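PDB 5O9X: phosphoacetylglucosamine mutase from Aspergillus lentulus, which probably interconverts the 6-phosphate and 1-phosphate of N-acetylglucosamine, working through a glucose-1,6-bisphosphate-like intermediate of the kind bound here. Local coordinates for residues 302-305 / 306-310; 334-337 / 338-342; 378-381 / 382-386. The protein carries 1 engineered substitution. All coordinates share one frame; numbering follows the deposited sequence.

Contact 1: residues 302-305 / 306-310; sequences RLLD and GDRIA
Strand 301-304 runs straight into helix 306-324 through the single residue Asp305, whose backbone turns the chain from extended to helical between Leu304 and Gly306. The carbonyl O of Asp305 accepts from Ile309 N at 3.1 Å with an N-H...O angle of 154°, and Gly306 O takes Ala310 N one residue later, so the helical bonds begin at once. The side chain of Asp305 folds back over the helix start: CG stands between its own backbone N and carbonyl carbon (chi1 68°), which brings OD1 toward the amides of the first turn. OD1 accepts from Asp307 N at 3.1 Å and from Arg308 N at 3.4 Å, both weak bonds. The other oxygen, OD2, forms a salt bridge with Lys263. A water donates to Asp305 OD2 at 2.8 Å and lies within donating distance of Asp307 OD2 as well, joining two carboxylates; Asp305 OD1 lies 4.1 Å from Asp307 OD2, and Lys263 probably eases that proximity. Asp307 OD1 accepts from Gln336 NE2. Past the cap, Arg308 lays its aliphatic part against the end of the strand. Its chain bends at chi2 (-83°), with CD 3.8 Å from Leu304 CD2 and CG 3.5 Å from Asp305 N. Beyond that hydrocarbon contact its guanidinium is held by Leu450 O and Tyr453 O, and it makes a cation-pi contact with Tyr453. Ile309 CG1 packs 3.7 Å from Asp305 O. The whole is an aspartate N-cap at a strand-to-helix junction, here where the edge strand of one mixed sheet leads into helix 306-324.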
loop_
_atom_site.group_PDB
_atom_site.type_symbol
_atom_site.label_atom_id
_atom_site.label_comp_id
_atom_site.label_asym_id
_atom_site.label_seq_id
_atom_site.Cartn_x
_atom_site.Cartn_y
_atom_site.Cartn_z
ATOM N N ARG A 302 14.930 17.009 -4.335
ATOM C CA ARG A 302 14.674 16.720 -2.907
ATOM C C ARG A 302 13.452 15.821 -2.813
ATOM O O ARG A 302 12.433 16.086 -3.418
ATOM C CB ARG A 302 14.359 17.991 -2.098
ATOM C CG ARG A 302 15.417 19.099 -2.287
ATOM C CD ARG A 302 16.789 18.629 -1.734
ATOM N NE ARG A 302 17.784 19.694 -1.829
ATOM C CZ ARG A 302 19.033 19.596 -1.357
ATOM N NH1 ARG A 302 19.476 18.455 -0.797
ATOM N NH2 ARG A 302 19.852 20.652 -1.498
ATOM N N LEU A 303 13.581 14.792 -2.025
ATOM C CA LEU A 303 12.568 13.755 -1.957
ATOM C C LEU A 303 11.725 13.948 -0.715
ATOM O O LEU A 303 12.269 14.182 0.357
ATOM C CB LEU A 303 13.246 12.341 -1.885
ATOM C CG LEU A 303 12.299 11.132 -1.665
ATOM C CD1 LEU A 303 11.283 10.984 -2.819
ATOM C CD2 LEU A 303 13.197 9.882 -1.387
ATOM N N LEU A 304 10.390 13.822 -0.862
ATOM C CA LEU A 304 9.479 13.878 0.266
ATOM C C LEU A 304 8.739 12.593 0.307
ATOM O O LEU A 304 7.647 12.515 -0.258
ATOM C CB LEU A 304 8.505 15.077 0.270
ATOM C CG LEU A 304 9.243 16.462 0.288
ATOM C CD1 LEU A 304 8.411 17.567 -0.445
ATOM C CD2 LEU A 304 9.552 16.848 1.711
ATOM N N ASP A 305 9.277 11.627 1.059
ATOM C CA ASP A 305 8.781 10.226 0.890
ATOM C C ASP A 305 7.657 9.867 1.873
ATOM O O ASP A 305 7.101 10.767 2.508
ATOM C CB ASP A 305 9.965 9.227 0.998
ATOM C CG ASP A 305 10.576 9.151 2.453
ATOM O OD1 ASP A 305 10.017 9.690 3.460
ATOM O OD2 ASP A 305 11.630 8.483 2.604
ATOM N N GLY A 306 7.336 8.562 2.026
ATOM C CA GLY A 306 6.215 8.182 2.934
ATOM C C GLY A 306 6.285 8.688 4.357
ATOM O O GLY A 306 5.251 9.055 4.971
ATOM N N ASP A 307 7.495 8.689 4.931
ATOM C CA ASP A 307 7.620 9.213 6.307
ATOM C C ASP A 307 7.455 10.695 6.407
ATOM O O ASP A 307 7.018 11.214 7.438
ATOM C CB ASP A 307 8.944 8.778 6.880
ATOM C CG ASP A 307 8.974 7.278 7.012
ATOM O OD1 ASP A 307 8.210 6.718 7.849
ATOM O OD2 ASP A 307 9.701 6.625 6.224
ATOM N N ARG A 308 7.787 11.407 5.340
ATOM C CA ARG A 308 7.445 12.845 5.274
ATOM C C ARG A 308 5.950 13.079 5.260
ATOM O O ARG A 308 5.514 14.052 5.873
ATOM C CB ARG A 308 7.977 13.570 3.998
ATOM C CG ARG A 308 9.468 13.585 4.007
ATOM C CD ARG A 308 9.894 14.782 4.892
ATOM N NE ARG A 308 11.332 14.798 4.854
ATOM C CZ ARG A 308 12.136 15.746 5.295
ATOM N NH1 ARG A 308 11.630 16.804 5.956
ATOM N NH2 ARG A 308 13.458 15.593 5.124
ATOM N N ILE A 309 5.207 12.221 4.561
ATOM C CA ILE A 309 3.727 12.312 4.578
ATOM C C ILE A 309 3.200 11.974 5.983
ATOM O O ILE A 309 2.351 12.689 6.513
ATOM C CB ILE A 309 3.063 11.395 3.476
ATOM C CG1 ILE A 309 3.624 11.835 2.079
ATOM C CG2 ILE A 309 1.528 11.582 3.501
ATOM C CD1 ILE A 309 3.217 10.937 0.910
ATOM N N ALA A 310 3.692 10.878 6.570
ATOM C CA ALA A 310 3.242 10.469 7.923
ATOM C C ALA A 310 3.456 11.662 8.898
ATOM O O ALA A 310 2.575 12.012 9.722
ATOM C CB ALA A 310 4.059 9.273 8.365
HETATM O O HOH W 1 11.905 7.864 5.325
#

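Contact 2: residues 334-337 / 338-342; sequences VVQT and AYANG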
loop_
_atom_site.group_PDB
_atom_site.type_symbol
_atom_site.label_atom_id
_atom_site.label_comp_id
_atom_site.label_asym_id
_atom_site.label_seq_id
_atom_site.Cartn_x
_atom_site.Cartn_y
_atom_site.Cartn_z
ATOM N N VAL A 334 2.645 7.085 15.701
ATOM C CA VAL A 334 3.131 6.848 14.323
ATOM C C VAL A 334 3.775 5.452 14.172
ATOM O O VAL A 334 4.745 5.111 14.888
ATOM C CB VAL A 334 4.110 7.932 13.885
ATOM C CG1 VAL A 334 4.528 7.733 12.374
ATOM C CG2 VAL A 334 3.510 9.362 14.163
ATOM N N VAL A 335 3.284 4.673 13.210
ATOM C CA VAL A 335 3.844 3.345 12.950
ATOM C C VAL A 335 4.767 3.480 11.752
ATOM O O VAL A 335 4.375 4.101 10.752
ATOM C CB VAL A 335 2.712 2.355 12.650
ATOM C CG1 VAL A 335 3.267 0.958 12.370
ATOM C CG2 VAL A 335 1.818 2.274 13.931
ATOM N N GLN A 336 5.976 2.901 11.878
ATOM C CA GLN A 336 6.993 2.957 10.852
ATOM C C GLN A 336 7.471 1.535 10.553
ATOM O O GLN A 336 7.095 0.570 11.275
ATOM C CB GLN A 336 8.187 3.861 11.269
ATOM C CG GLN A 336 7.773 5.347 11.584
ATOM C CD GLN A 336 9.015 6.171 11.707
ATOM O OE1 GLN A 336 9.830 5.966 12.608
ATOM N NE2 GLN A 336 9.207 7.088 10.808
ATOM N N THR A 337 8.306 1.400 9.520
ATOM C CA THR A 337 9.147 0.193 9.399
ATOM C C THR A 337 10.626 0.604 9.456
ATOM O O THR A 337 10.955 1.801 9.499
ATOM C CB THR A 337 8.829 -0.661 8.153
ATOM O OG1 THR A 337 9.301 0.001 6.934
ATOM C CG2 THR A 337 7.273 -0.779 8.006
ATOM N N ALA A 338 11.507 -0.386 9.341
ATOM C CA ALA A 338 12.949 -0.176 9.474
ATOM C C ALA A 338 13.479 0.615 8.265
ATOM O O ALA A 338 14.540 1.214 8.389
ATOM C CB ALA A 338 13.642 -1.551 9.630
ATOM N N TYR A 339 12.709 0.718 7.161
ATOM C CA TYR A 339 13.151 1.477 5.992
ATOM C C TYR A 339 12.979 2.984 6.256
ATOM O O TYR A 339 13.433 3.793 5.407
ATOM C CB TYR A 339 12.281 1.106 4.763
ATOM C CG TYR A 339 12.663 -0.285 4.262
ATOM C CD1 TYR A 339 13.874 -0.464 3.582
ATOM C CD2 TYR A 339 11.910 -1.396 4.611
ATOM C CE1 TYR A 339 14.277 -1.707 3.157
ATOM C CE2 TYR A 339 12.299 -2.670 4.167
ATOM C CZ TYR A 339 13.515 -2.796 3.492
ATOM O OH TYR A 339 13.975 -4.046 3.110
ATOM N N ALA A 340 12.265 3.378 7.336
ATOM C CA ALA A 340 12.121 4.803 7.615
ATOM C C ALA A 340 13.469 5.464 7.895
ATOM O O ALA A 340 14.319 4.903 8.622
ATOM C CB ALA A 340 11.193 5.057 8.812
ATOM N N ASN A 341 13.683 6.621 7.322
ATOM C CA ASN A 341 14.936 7.339 7.599
ATOM C C ASN A 341 15.042 7.657 9.107
ATOM O O ASN A 341 14.058 8.076 9.740
ATOM C CB ASN A 341 14.923 8.656 6.827
ATOM C CG ASN A 341 16.284 9.254 6.746
ATOM O OD1 ASN A 341 16.721 9.922 7.698
ATOM N ND2 ASN A 341 16.983 8.982 5.660
ATOM N N GLY A 342 16.230 7.426 9.687
ATOM C CA GLY A 342 16.405 7.656 11.153
ATOM C C GLY A 342 16.049 9.066 11.528
ATOM O O GLY A 342 15.658 9.271 12.634
#
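Thr337 O takes the shortest sound polar bond here, from Ala340 N at 3.0 Å with an N-H...O angle of 163°, and this closes a type I beta turn from Thr337 to Ala340 in the loop that follows strand 332-337 and leads to helix 342-350. A second, weaker link comes from the threonine side chain: its OG1 sits between the backbone N and the carbonyl carbon, a torsion (chi1 72°) that directs it to the amide of Tyr339, where it accepts from Tyr339 N at 3.5 Å. The same hydroxyl oxygen meets the Tyr339 ring at its edge, close to the ring plane, with CD2 3.8 Å away. The ring's far end leaves the turn: its OH bonds to Arg505, which also binds the sugar bisphosphate, and the ring meets that of Phe503. Tyr339 thus ties this loop to the C-terminal part of the chain beside the ligand. On the strand side, Gln336 points its CB toward the turn, and its extended chain ends over Ala340. Its amide is occupied on both ends, OE1 by Thr345 and NE2 by Asp307 and Ser344, which fixes its rotation. Against the flat amide of Gln336 lies the methyl of Ala340, CB 3.5 Å from NE2.

Contact 3: residues 378-381 / 382-386; sequences YFEA and NGHGT. With G16 (1,6-di-O-phosphono-alpha-D-glucopyranose), chain B.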
loop_
_atom_site.group_PDB
_atom_site.type_symbol
_atom_site.label_atom_id
_atom_site.label_comp_id
_atom_site.label_asym_id
_atom_site.label_seq_id
_atom_site.Cartn_x
_atom_site.Cartn_y
_atom_site.Cartn_z
ATOM N N TYR A 378 0.076 5.637 9.798
ATOM C CA TYR A 378 1.093 4.670 9.357
ATOM C C TYR A 378 1.461 4.747 7.874
ATOM O O TYR A 378 0.599 4.655 7.024
ATOM C CB TYR A 378 0.699 3.250 9.750
ATOM C CG TYR A 378 -0.620 2.731 9.222
ATOM C CD1 TYR A 378 -0.693 1.849 8.093
ATOM C CD2 TYR A 378 -1.786 3.079 9.874
ATOM C CE1 TYR A 378 -1.960 1.375 7.664
ATOM C CE2 TYR A 378 -3.027 2.633 9.441
ATOM C CZ TYR A 378 -3.096 1.761 8.399
ATOM O OH TYR A 378 -4.379 1.385 8.115
ATOM N N PHE A 379 2.733 4.996 7.600
ATOM C CA PHE A 379 3.281 5.011 6.221
ATOM C C PHE A 379 4.539 4.146 6.131
ATOM O O PHE A 379 5.288 4.138 7.102
ATOM C CB PHE A 379 3.549 6.464 5.749
ATOM C CG PHE A 379 2.305 7.187 5.296
ATOM C CD1 PHE A 379 2.027 7.325 3.957
ATOM C CD2 PHE A 379 1.394 7.710 6.256
ATOM C CE1 PHE A 379 0.864 7.966 3.513
ATOM C CE2 PHE A 379 0.208 8.345 5.846
ATOM C CZ PHE A 379 -0.016 8.481 4.453
ATOM N N GLU A 380 4.812 3.515 4.978
ATOM C CA GLU A 380 6.106 2.988 4.697
ATOM C C GLU A 380 6.810 4.056 3.921
ATOM O O GLU A 380 6.116 4.873 3.263
ATOM C CB GLU A 380 5.970 1.686 3.864
ATOM C CG GLU A 380 5.311 0.607 4.740
ATOM C CD GLU A 380 5.170 -0.702 3.986
ATOM O OE1 GLU A 380 4.241 -0.829 3.159
ATOM O OE2 GLU A 380 5.983 -1.584 4.214
ATOM N N ALA A 381 8.151 4.094 4.000
ATOM C CA ALA A 381 8.939 5.094 3.273
ATOM C C ALA A 381 8.599 5.113 1.786
ATOM O O ALA A 381 8.723 6.159 1.143
ATOM C CB ALA A 381 10.488 4.819 3.525
ATOM N N ASN A 382 8.253 3.938 1.218
ATOM C CA ASN A 382 7.993 3.816 -0.221
ATOM C C ASN A 382 6.683 4.527 -0.620
ATOM O O ASN A 382 6.336 4.557 -1.811
ATOM C CB ASN A 382 7.911 2.299 -0.642
ATOM C CG ASN A 382 6.767 1.535 0.032
ATOM O OD1 ASN A 382 5.748 2.105 0.361
ATOM N ND2 ASN A 382 6.931 0.221 0.208
ATOM N N GLY A 383 5.910 5.015 0.379
ATOM C CA GLY A 383 4.684 5.824 0.071
ATOM C C GLY A 383 3.349 5.097 0.201
ATOM O O GLY A 383 2.297 5.673 -0.048
ATOM N N HIS A 384 3.365 3.864 0.669
ATOM C CA HIS A 384 2.120 3.262 1.193
ATOM C C HIS A 384 1.723 3.850 2.500
ATOM O O HIS A 384 2.591 4.154 3.351
ATOM C CB HIS A 384 2.391 1.785 1.499
ATOM C CG HIS A 384 2.028 0.893 0.379
ATOM N ND1 HIS A 384 0.700 0.568 0.085
ATOM C CD2 HIS A 384 2.794 0.271 -0.548
ATOM C CE1 HIS A 384 0.692 -0.280 -0.946
ATOM N NE2 HIS A 384 1.944 -0.472 -1.347
ATOM N N GLY A 385 0.433 4.122 2.689
ATOM C CA GLY A 385 0.013 4.308 4.045
ATOM C C GLY A 385 -1.263 5.145 4.151
ATOM O O GLY A 385 -1.892 5.489 3.148
ATOM N N THR A 386 -1.676 5.348 5.398
ATOM C CA THR A 386 -2.948 5.958 5.680
ATOM C C THR A 386 -2.987 6.387 7.151
ATOM O O THR A 386 -1.958 6.401 7.856
ATOM C CB THR A 386 -4.178 5.094 5.215
ATOM O OG1 THR A 386 -5.304 5.968 5.184
ATOM C CG2 THR A 386 -4.452 3.955 6.114
HETATM C C1 G16 B . 4.118 -4.339 -1.357
HETATM C C2 G16 B . 3.521 -4.200 0.040
HETATM C C3 G16 B . 4.306 -3.120 0.852
HETATM C C4 G16 B . 5.801 -3.374 0.938
HETATM C C5 G16 B . 6.337 -3.496 -0.483
HETATM C C6 G16 B . 7.746 -4.032 -0.583
HETATM O O1 G16 B . 3.969 -3.096 -2.050
HETATM O O2 G16 B . 2.090 -3.906 0.044
HETATM O O3 G16 B . 3.687 -3.012 2.071
HETATM O O4 G16 B . 6.588 -2.292 1.604
HETATM O O5 G16 B . 5.637 -4.518 -1.232
HETATM O O6 G16 B . 7.741 -5.394 0.042
HETATM P P G16 B . 9.102 -6.276 -0.012
HETATM O O1P G16 B . 10.272 -5.413 0.513
HETATM O O2P G16 B . 9.377 -6.627 -1.494
HETATM O O3P G16 B . 8.850 -7.593 0.753
HETATM P "P'" G16 B . 3.136 -2.955 -3.454
HETATM O O1X G16 B . 1.935 -3.937 -3.392
HETATM O O2X G16 B . 4.072 -3.478 -4.591
HETATM O O3X G16 B . 2.880 -1.508 -3.700
#
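From CB outward, Glu380 first meets Asn382, its CB 3.5 Å from Asn382 OD1; its CG packs by Thr337 CG2 at 4.1 Å, and the chain runs extended (chi2 -179°) out of the beta hairpin of strands 375-379 and 385-389 until the carboxylate grips the sugar. OE1 accepts from O3 of the bound glucose bisphosphate at 2.5 Å, and OE2 accepts from O4 at 2.8 Å. OE2 also takes Gly362 N, which helps to hold the carboxylate in place. Asn382 ND2 adds a weak bond to the same O4. Its OD1 faces back and accepts from His384 N, an Asx turn that overlaps the end of the type I turn from Glu380 to Gly383, closed by Gly383 N bonding to Glu380 O. At the 1-phosphate end, His384 NE2 donates to O3X at 2.7 Å, the phosphate oxygen lying at the ring edge near its plane. Behind this ligand-binding loop the hairpin is stitched by its backbone: Tyr378 and Thr386 are an antiparallel hydrogen-bonded pair, with Glu380 N giving a further bond to His384 O. Phe379 and Gly385 form the non-hydrogen-bonded pair, and Gly385 has no side chain to separate them, so its CA stands over the Phe379 ring face, 3.8 Å from the centroid, a CH-pi contact. On the other face of the sheet the Tyr378 and Thr386 side chains lie side by side, and Thr386 CG2 comes within 3.3 Å of Tyr378 OH.

Overall arrangement
All three contacts are largely buried and adjoin one another, yet their chemistry follows their place. Contact 1 starts helix 306-324 from the sheet that ends in strand 301-304, contact 2 is the turn after strand 332-337, and contact 3 is a hairpin of the same sheet as that strand, its strand 375-379 neighbouring 332-337. Asp307 touches both other contacts: besides its bond to Gln336 of contact 2, its OD2 packs on Ala381 of contact 3. Gly306 N and Ala381 O probably bond as well. Capping charges mark contact 1, a compact backbone turn contact 2, whereas in contact 3 polar side chains are turned to the bound sugar.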